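Haloacid dehalogenase-like hydrolase (PDB 2RBK) is probably a magnesium-dependent phosphatase of the haloacid dehalogenase superfamily, with magnesium and a vanadate-type oxovanadium ligand bound in its active site. Local coordinates at residues 64-67 against 72-75; 20-25 against 245-250; 104-109 against 137-142. All blocks are in the same frame, centred on the assembly; numbering follows the deposited sequence.

Contact 1 of 3, residues 64-67 against 72-75; sequences GYIT and YCFV
Tyr65 lays its CB over one face of the Phe74 ring, a CH-pi contact with CB 3.7 Å from the centroid of that ring. The two ring planes are nearly parallel, 17° apart, but offset along their planes, with little overlap. Their closest atoms are Tyr65 CD1 and Phe74 CE1, at 3.4 Å. Both residues belong to a beta hairpin, strands 64-67 and 72-75, in the mixed sheet of the HAD core domain. They form a hydrogen-bonded antiparallel pair and share a face of the sheet with Thr67 and Tyr72. Phe74 CG stands between its backbone N and carbonyl carbon (chi1 54°), which brings the ring across to the Tyr65 strand. Thr67 CG2 reaches Phe74 CE2 at 3.8 Å. At the edge of the Tyr72 ring, near its plane, lies Thr67 OG1. The phenol ends bind elsewhere: Tyr65 OH to Gln57, Tyr72 OH to Glu109. On the other face of the sheet, Ile66 CG1 meets Cys73 SG at 4.0 Å. Ile195 of helix 188-199 also touches Ile66 there. Tyr72 O takes two bonds from Thr67, at 2.9 Å from N and 2.7 Å from OG1, and these donors approach from opposite faces of the carbonyl plane.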
# COMPACT_ATOMS: atom_id res chain seq x y z
N GLY A 64 6.86 12.21 1.77
CA GLY A 64 7.34 10.98 2.42
C GLY A 64 6.51 9.81 1.97
O GLY A 64 5.46 9.96 1.34
N TYR A 65 7.01 8.62 2.34
CA TYR A 65 6.48 7.37 1.91
C TYR A 65 6.29 6.37 3.04
O TYR A 65 7.23 6.11 3.81
CB TYR A 65 7.40 6.69 0.86
CG TYR A 65 7.50 7.42 -0.45
CD1 TYR A 65 8.32 8.53 -0.60
CD2 TYR A 65 6.79 6.99 -1.57
CE1 TYR A 65 8.41 9.21 -1.80
CE2 TYR A 65 6.87 7.65 -2.78
CZ TYR A 65 7.70 8.75 -2.88
OH TYR A 65 7.77 9.41 -4.09
N ILE A 66 5.11 5.78 3.05
CA ILE A 66 4.79 4.58 3.78
C ILE A 66 4.66 3.49 2.73
O ILE A 66 3.78 3.57 1.87
CB ILE A 66 3.45 4.77 4.56
CG1 ILE A 66 3.59 5.83 5.64
CG2 ILE A 66 2.93 3.43 5.08
CD1 ILE A 66 2.23 6.42 5.99
N THR A 67 5.58 2.52 2.75
CA THR A 67 5.58 1.43 1.77
C THR A 67 5.46 0.12 2.49
O THR A 67 5.58 0.03 3.72
CB THR A 67 6.86 1.48 0.88
OG1 THR A 67 8.00 1.04 1.63
CG2 THR A 67 7.08 2.85 0.29
N TYR A 72 7.96 -0.29 5.90
CA TYR A 72 9.14 0.40 5.45
C TYR A 72 8.77 1.86 5.14
O TYR A 72 8.09 2.12 4.14
CB TYR A 72 9.79 -0.29 4.27
CG TYR A 72 11.16 0.20 3.95
CD1 TYR A 72 12.24 -0.36 4.61
CD2 TYR A 72 11.36 1.15 2.98
CE1 TYR A 72 13.52 0.06 4.35
CE2 TYR A 72 12.65 1.56 2.72
CZ TYR A 72 13.73 1.02 3.38
OH TYR A 72 15.02 1.41 3.06
N CYS A 73 9.17 2.80 6.01
CA CYS A 73 8.74 4.17 5.92
C CYS A 73 9.95 5.09 5.82
O CYS A 73 10.92 4.88 6.57
CB CYS A 73 7.92 4.55 7.13
SG CYS A 73 6.42 3.57 7.39
N PHE A 74 9.88 6.10 4.94
CA PHE A 74 11.02 6.99 4.76
C PHE A 74 10.55 8.38 4.35
O PHE A 74 9.48 8.56 3.79
CB PHE A 74 12.04 6.42 3.77
CG PHE A 74 11.47 6.03 2.43
CD1 PHE A 74 11.49 6.93 1.35
CD2 PHE A 74 10.92 4.77 2.21
CE1 PHE A 74 10.97 6.55 0.11
CE2 PHE A 74 10.44 4.39 0.98
CZ PHE A 74 10.47 5.29 -0.09
N VAL A 75 11.41 9.35 4.67
CA VAL A 75 11.18 10.77 4.40
C VAL A 75 12.46 11.25 3.73
O VAL A 75 13.52 11.28 4.35
CB VAL A 75 10.88 11.54 5.67
CG1 VAL A 75 10.72 13.06 5.35
CG2 VAL A 75 9.63 10.97 6.34

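Contact 2 of 3, residues 20-25 against 245-250; sequences RIPSST and PIDEDG
This is a small surface contact between two helix starts, joining residues from near the two ends of the chain. Pro22 is the N-cap of helix 23-34, and Asp249 holds the same position before helix 250-258. The direct polar link is a hydrogen bond from Ser24 OG to Asp249 OD1, 2.7 Å long. It uses the anti lone pair of OD1, the one away from the other carboxylate oxygen. Ser24 OG sits between its own backbone N and carbonyl carbon (chi1 66°), a rotation that leaves it facing Asp249. The Asp249 carboxylate makes no capping bond to its own helix. Both helices belong to the Rossmann-like HAD core domain and pack against its mixed sheet; loop 245-250 follows the last strand, 241-242. Pro22 CG presses on the loop, 3.5 Å from Ile246 O and 4.0 Å from Ile246 CG1. The Ile246 side chain is about 8 Å from the bound magnesium ion, so this loop passes near the metal site. Asp247 OD1 passes 3.7 Å from Pro22 CG. A water donates to Asp247 OD1 at 2.7 Å and to Arg20 O at 3.0 Å, bridging the segments. Asp247 OD2 is bound instead to Ser15 OG.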
# COMPACT_ATOMS: atom_id res chain seq x y z
N ARG A 20 -3.41 5.51 -15.09
CA ARG A 20 -2.95 6.85 -14.98
C ARG A 20 -3.57 7.57 -13.79
O ARG A 20 -4.65 7.22 -13.32
CB ARG A 20 -3.25 7.65 -16.27
CG ARG A 20 -2.73 6.96 -17.54
CD ARG A 20 -1.21 6.90 -17.51
NE ARG A 20 -0.54 8.22 -17.37
CZ ARG A 20 -0.13 8.98 -18.35
NH1 ARG A 20 -0.27 8.61 -19.63
NH2 ARG A 20 0.44 10.13 -18.04
N ILE A 21 -2.90 8.61 -13.39
CA ILE A 21 -3.41 9.54 -12.37
C ILE A 21 -4.37 10.56 -13.04
O ILE A 21 -3.99 11.17 -14.03
CB ILE A 21 -2.29 10.28 -11.67
CG1 ILE A 21 -1.31 9.28 -11.02
CG2 ILE A 21 -2.84 11.26 -10.65
CD1 ILE A 21 -0.11 9.94 -10.32
N PRO A 22 -5.58 10.73 -12.53
CA PRO A 22 -6.48 11.75 -13.11
C PRO A 22 -5.79 13.12 -13.08
O PRO A 22 -5.14 13.53 -12.12
CB PRO A 22 -7.71 11.70 -12.20
CG PRO A 22 -7.70 10.28 -11.68
CD PRO A 22 -6.23 9.95 -11.50
N SER A 23 -6.07 13.88 -14.12
CA SER A 23 -5.55 15.23 -14.19
C SER A 23 -5.98 16.08 -13.02
O SER A 23 -5.19 16.88 -12.51
CB SER A 23 -5.97 15.82 -15.53
OG SER A 23 -7.33 16.01 -15.68
N SER A 24 -7.21 15.92 -12.57
CA SER A 24 -7.67 16.74 -11.46
C SER A 24 -7.00 16.36 -10.13
O SER A 24 -6.95 17.20 -9.23
CB SER A 24 -9.17 16.74 -11.32
OG SER A 24 -9.62 15.45 -10.96
N THR A 25 -6.51 15.16 -10.03
CA THR A 25 -5.74 14.75 -8.87
C THR A 25 -4.42 15.48 -8.81
O THR A 25 -4.00 15.98 -7.76
CB THR A 25 -5.55 13.21 -8.81
OG1 THR A 25 -6.86 12.69 -8.68
CG2 THR A 25 -4.66 12.79 -7.68
N PRO A 245 -16.15 8.18 -7.69
CA PRO A 245 -15.16 7.30 -8.28
C PRO A 245 -13.89 8.00 -8.69
O PRO A 245 -13.90 9.20 -9.03
CB PRO A 245 -15.89 6.68 -9.51
CG PRO A 245 -17.35 6.75 -9.08
CD PRO A 245 -17.47 8.07 -8.36
N ILE A 246 -12.80 7.24 -8.73
CA ILE A 246 -11.49 7.82 -9.04
C ILE A 246 -11.51 8.60 -10.33
O ILE A 246 -10.96 9.71 -10.41
CB ILE A 246 -10.41 6.72 -9.04
CG1 ILE A 246 -9.03 7.37 -9.28
CG2 ILE A 246 -10.66 5.57 -9.99
CD1 ILE A 246 -7.89 6.46 -9.03
N ASP A 247 -12.13 8.09 -11.40
CA ASP A 247 -12.12 8.74 -12.72
C ASP A 247 -13.26 9.72 -12.89
O ASP A 247 -13.50 10.19 -14.01
CB ASP A 247 -12.00 7.67 -13.83
CG ASP A 247 -10.56 7.18 -13.95
OD1 ASP A 247 -9.57 7.93 -13.83
OD2 ASP A 247 -10.37 5.98 -14.25
N GLU A 248 -13.97 10.07 -11.83
CA GLU A 248 -14.92 11.16 -11.77
C GLU A 248 -14.47 12.19 -10.71
O GLU A 248 -15.26 12.72 -9.93
CB GLU A 248 -16.31 10.63 -11.47
CG GLU A 248 -16.85 9.69 -12.53
CD GLU A 248 -18.17 9.05 -12.23
OE1 GLU A 248 -18.85 9.43 -11.27
OE2 GLU A 248 -18.51 8.07 -12.87
N ASP A 249 -13.16 12.43 -10.71
CA ASP A 249 -12.56 13.51 -9.90
C ASP A 249 -12.72 13.22 -8.40
O ASP A 249 -12.79 14.16 -7.62
CB ASP A 249 -13.15 14.86 -10.26
CG ASP A 249 -13.08 15.17 -11.74
OD1 ASP A 249 -11.98 15.40 -12.21
OD2 ASP A 249 -14.09 15.08 -12.49
N GLY A 250 -12.71 11.97 -7.97
CA GLY A 250 -12.94 11.67 -6.56
C GLY A 250 -11.99 12.37 -5.62
O GLY A 250 -12.42 12.89 -4.57
O HOH W 1 -7.11 8.15 -14.85

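Contact 3 of 3, residues 104-109 against 137-142; sequences CIFVEE and VSFEEA
Phe106 on strand 104-107 faces the first turn of helix 139-143, with its CA 6.6 Å from that of Ala142. The backbones stay well apart, and Cys104 CA is 8.6 Å from Phe139 CA. No hydrogen bond crosses between the segments. The helix is started by Ser138 at the N-cap, whose OG accepts from Glu141 N at 3.0 Å in a nearly straight bond (165°). This capping bond closes the first turn, which carries Phe139 and Ala142. Cys104 and Phe106 both direct their CB atoms toward the helix. Phe106 CG lies opposite the carbonyl carbon (chi1 -65°), and the ring extends to Ala142. Ala142 CB sits over one face of the Phe106 ring in a CH-pi contact, 3.7 Å from the centroid and 17° off the ring normal. It lies toward the rim of the ring, nearest to Phe106 CD1 at 3.6 Å. Phe139 CE2 lies at the edge of Phe106, near the ring plane, 4.1 Å from Phe106 CE1. The two side chains cross at about a right angle. The same CE2 touches Cys104 CB at 4.1 Å, at the edge of the Phe139 ring. This alpha/beta unit is consistent with the cap domain of Cof-type HAD phosphatases, and the contact is internal to it, away from the metal site. Strand 104-107 is the middle strand of a three-stranded antiparallel sheet, between 112-115 and 149-152. Cys115 of strand 112-115 touches Phe106, Phe139 and Ala142. Helix 87-100 adds Ala94 against Phe106 and Cys97 against both Cys104 and Phe139, and helix 139-143 packs beside it.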
# COMPACT_ATOMS: atom_id res chain seq x y z
N CYS A 104 4.85 -16.68 -4.87
CA CYS A 104 4.98 -15.74 -3.76
C CYS A 104 6.15 -14.81 -4.03
O CYS A 104 7.22 -15.26 -4.43
CB CYS A 104 5.17 -16.49 -2.45
SG CYS A 104 5.05 -15.46 -0.96
N ILE A 105 5.92 -13.52 -3.83
CA ILE A 105 6.94 -12.47 -3.89
C ILE A 105 7.51 -12.28 -2.50
O ILE A 105 6.80 -12.28 -1.47
CB ILE A 105 6.35 -11.17 -4.44
CG1 ILE A 105 5.86 -11.34 -5.88
CG2 ILE A 105 7.26 -9.99 -4.29
CD1 ILE A 105 4.96 -10.22 -6.34
N PHE A 106 8.84 -12.14 -2.44
CA PHE A 106 9.57 -11.89 -1.20
C PHE A 106 10.34 -10.61 -1.34
O PHE A 106 11.18 -10.50 -2.25
CB PHE A 106 10.51 -13.06 -0.85
CG PHE A 106 9.79 -14.35 -0.55
CD1 PHE A 106 9.39 -15.20 -1.58
CD2 PHE A 106 9.49 -14.73 0.75
CE1 PHE A 106 8.72 -16.34 -1.30
CE2 PHE A 106 8.86 -15.90 1.01
CZ PHE A 106 8.44 -16.72 -0.03
N VAL A 107 10.08 -9.63 -0.49
CA VAL A 107 10.67 -8.32 -0.60
C VAL A 107 11.64 -8.10 0.56
O VAL A 107 11.25 -8.20 1.73
CB VAL A 107 9.60 -7.19 -0.60
CG1 VAL A 107 10.30 -5.92 -1.01
CG2 VAL A 107 8.42 -7.51 -1.45
N GLU A 108 12.87 -7.78 0.23
CA GLU A 108 13.92 -7.38 1.15
C GLU A 108 14.07 -5.87 1.06
O GLU A 108 13.47 -5.22 0.23
CB GLU A 108 15.22 -8.06 0.79
CG GLU A 108 15.16 -9.59 0.83
CD GLU A 108 16.36 -10.16 0.13
OE1 GLU A 108 17.45 -10.31 0.66
OE2 GLU A 108 16.22 -10.44 -1.08
N GLU A 109 14.91 -5.29 1.94
CA GLU A 109 15.07 -3.85 1.91
C GLU A 109 15.52 -3.34 0.53
O GLU A 109 15.02 -2.32 0.09
CB GLU A 109 16.08 -3.45 2.99
CG GLU A 109 16.18 -1.95 3.10
CD GLU A 109 17.01 -1.35 4.19
OE1 GLU A 109 17.84 -2.06 4.78
OE2 GLU A 109 16.81 -0.12 4.49
N VAL A 137 13.73 -16.41 -7.96
CA VAL A 137 14.63 -17.15 -7.09
C VAL A 137 13.86 -18.37 -6.59
O VAL A 137 12.60 -18.38 -6.58
CB VAL A 137 15.16 -16.32 -5.92
CG1 VAL A 137 15.82 -15.05 -6.47
CG2 VAL A 137 14.18 -16.03 -4.85
N SER A 138 14.61 -19.37 -6.10
CA SER A 138 13.97 -20.53 -5.52
C SER A 138 13.30 -20.20 -4.21
O SER A 138 13.71 -19.32 -3.46
CB SER A 138 14.95 -21.68 -5.34
OG SER A 138 15.85 -21.33 -4.27
N PHE A 139 12.29 -21.02 -3.85
CA PHE A 139 11.69 -20.92 -2.53
C PHE A 139 12.72 -21.15 -1.45
O PHE A 139 12.65 -20.53 -0.39
CB PHE A 139 10.53 -21.89 -2.36
CG PHE A 139 9.20 -21.42 -2.89
CD1 PHE A 139 8.60 -21.98 -3.99
CD2 PHE A 139 8.54 -20.38 -2.23
CE1 PHE A 139 7.37 -21.53 -4.39
CE2 PHE A 139 7.30 -19.97 -2.64
CZ PHE A 139 6.72 -20.55 -3.76
N GLU A 140 13.66 -22.07 -1.68
CA GLU A 140 14.69 -22.33 -0.70
C GLU A 140 15.49 -21.08 -0.41
O GLU A 140 15.72 -20.69 0.76
CB GLU A 140 15.59 -23.51 -1.13
CG GLU A 140 16.58 -23.87 -0.05
CD GLU A 140 15.97 -24.61 1.11
OE1 GLU A 140 15.60 -23.99 2.13
OE2 GLU A 140 15.89 -25.87 0.96
N GLU A 141 15.93 -20.43 -1.46
CA GLU A 141 16.71 -19.22 -1.23
C GLU A 141 15.86 -18.15 -0.56
O GLU A 141 16.31 -17.45 0.36
CB GLU A 141 17.21 -18.65 -2.55
CG GLU A 141 18.39 -19.28 -3.10
CD GLU A 141 19.09 -18.58 -4.25
OE1 GLU A 141 18.82 -17.38 -4.56
OE2 GLU A 141 19.89 -19.24 -4.87
N ALA A 142 14.65 -17.95 -1.03
CA ALA A 142 13.74 -16.97 -0.39
C ALA A 142 13.50 -17.23 1.06
O ALA A 142 13.40 -16.31 1.94
CB ALA A 142 12.42 -17.00 -1.14

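How the contacts relate
Contacts 1 and 3 are buried, while contact 2 lies at the surface. Contacts 1 and 2 are in the core domain. Contact 1 belongs to the large mixed sheet and combines backbone pairing with aromatic packing. Contact 3 joins a strand of the three-stranded sheet of what is probably the cap domain to a helix and is wholly apolar across the segments. Contact 2 relies on one direct hydrogen bond, a bridging water and the ring of a proline. No helix or strand is shared between contacts. The bond of Tyr72 to Glu109 ties the core-domain hairpin to the end of the probable cap sheet. Contacts 2 and 3 sit on either side of the molecule's middle, with centres about 35 Å apart.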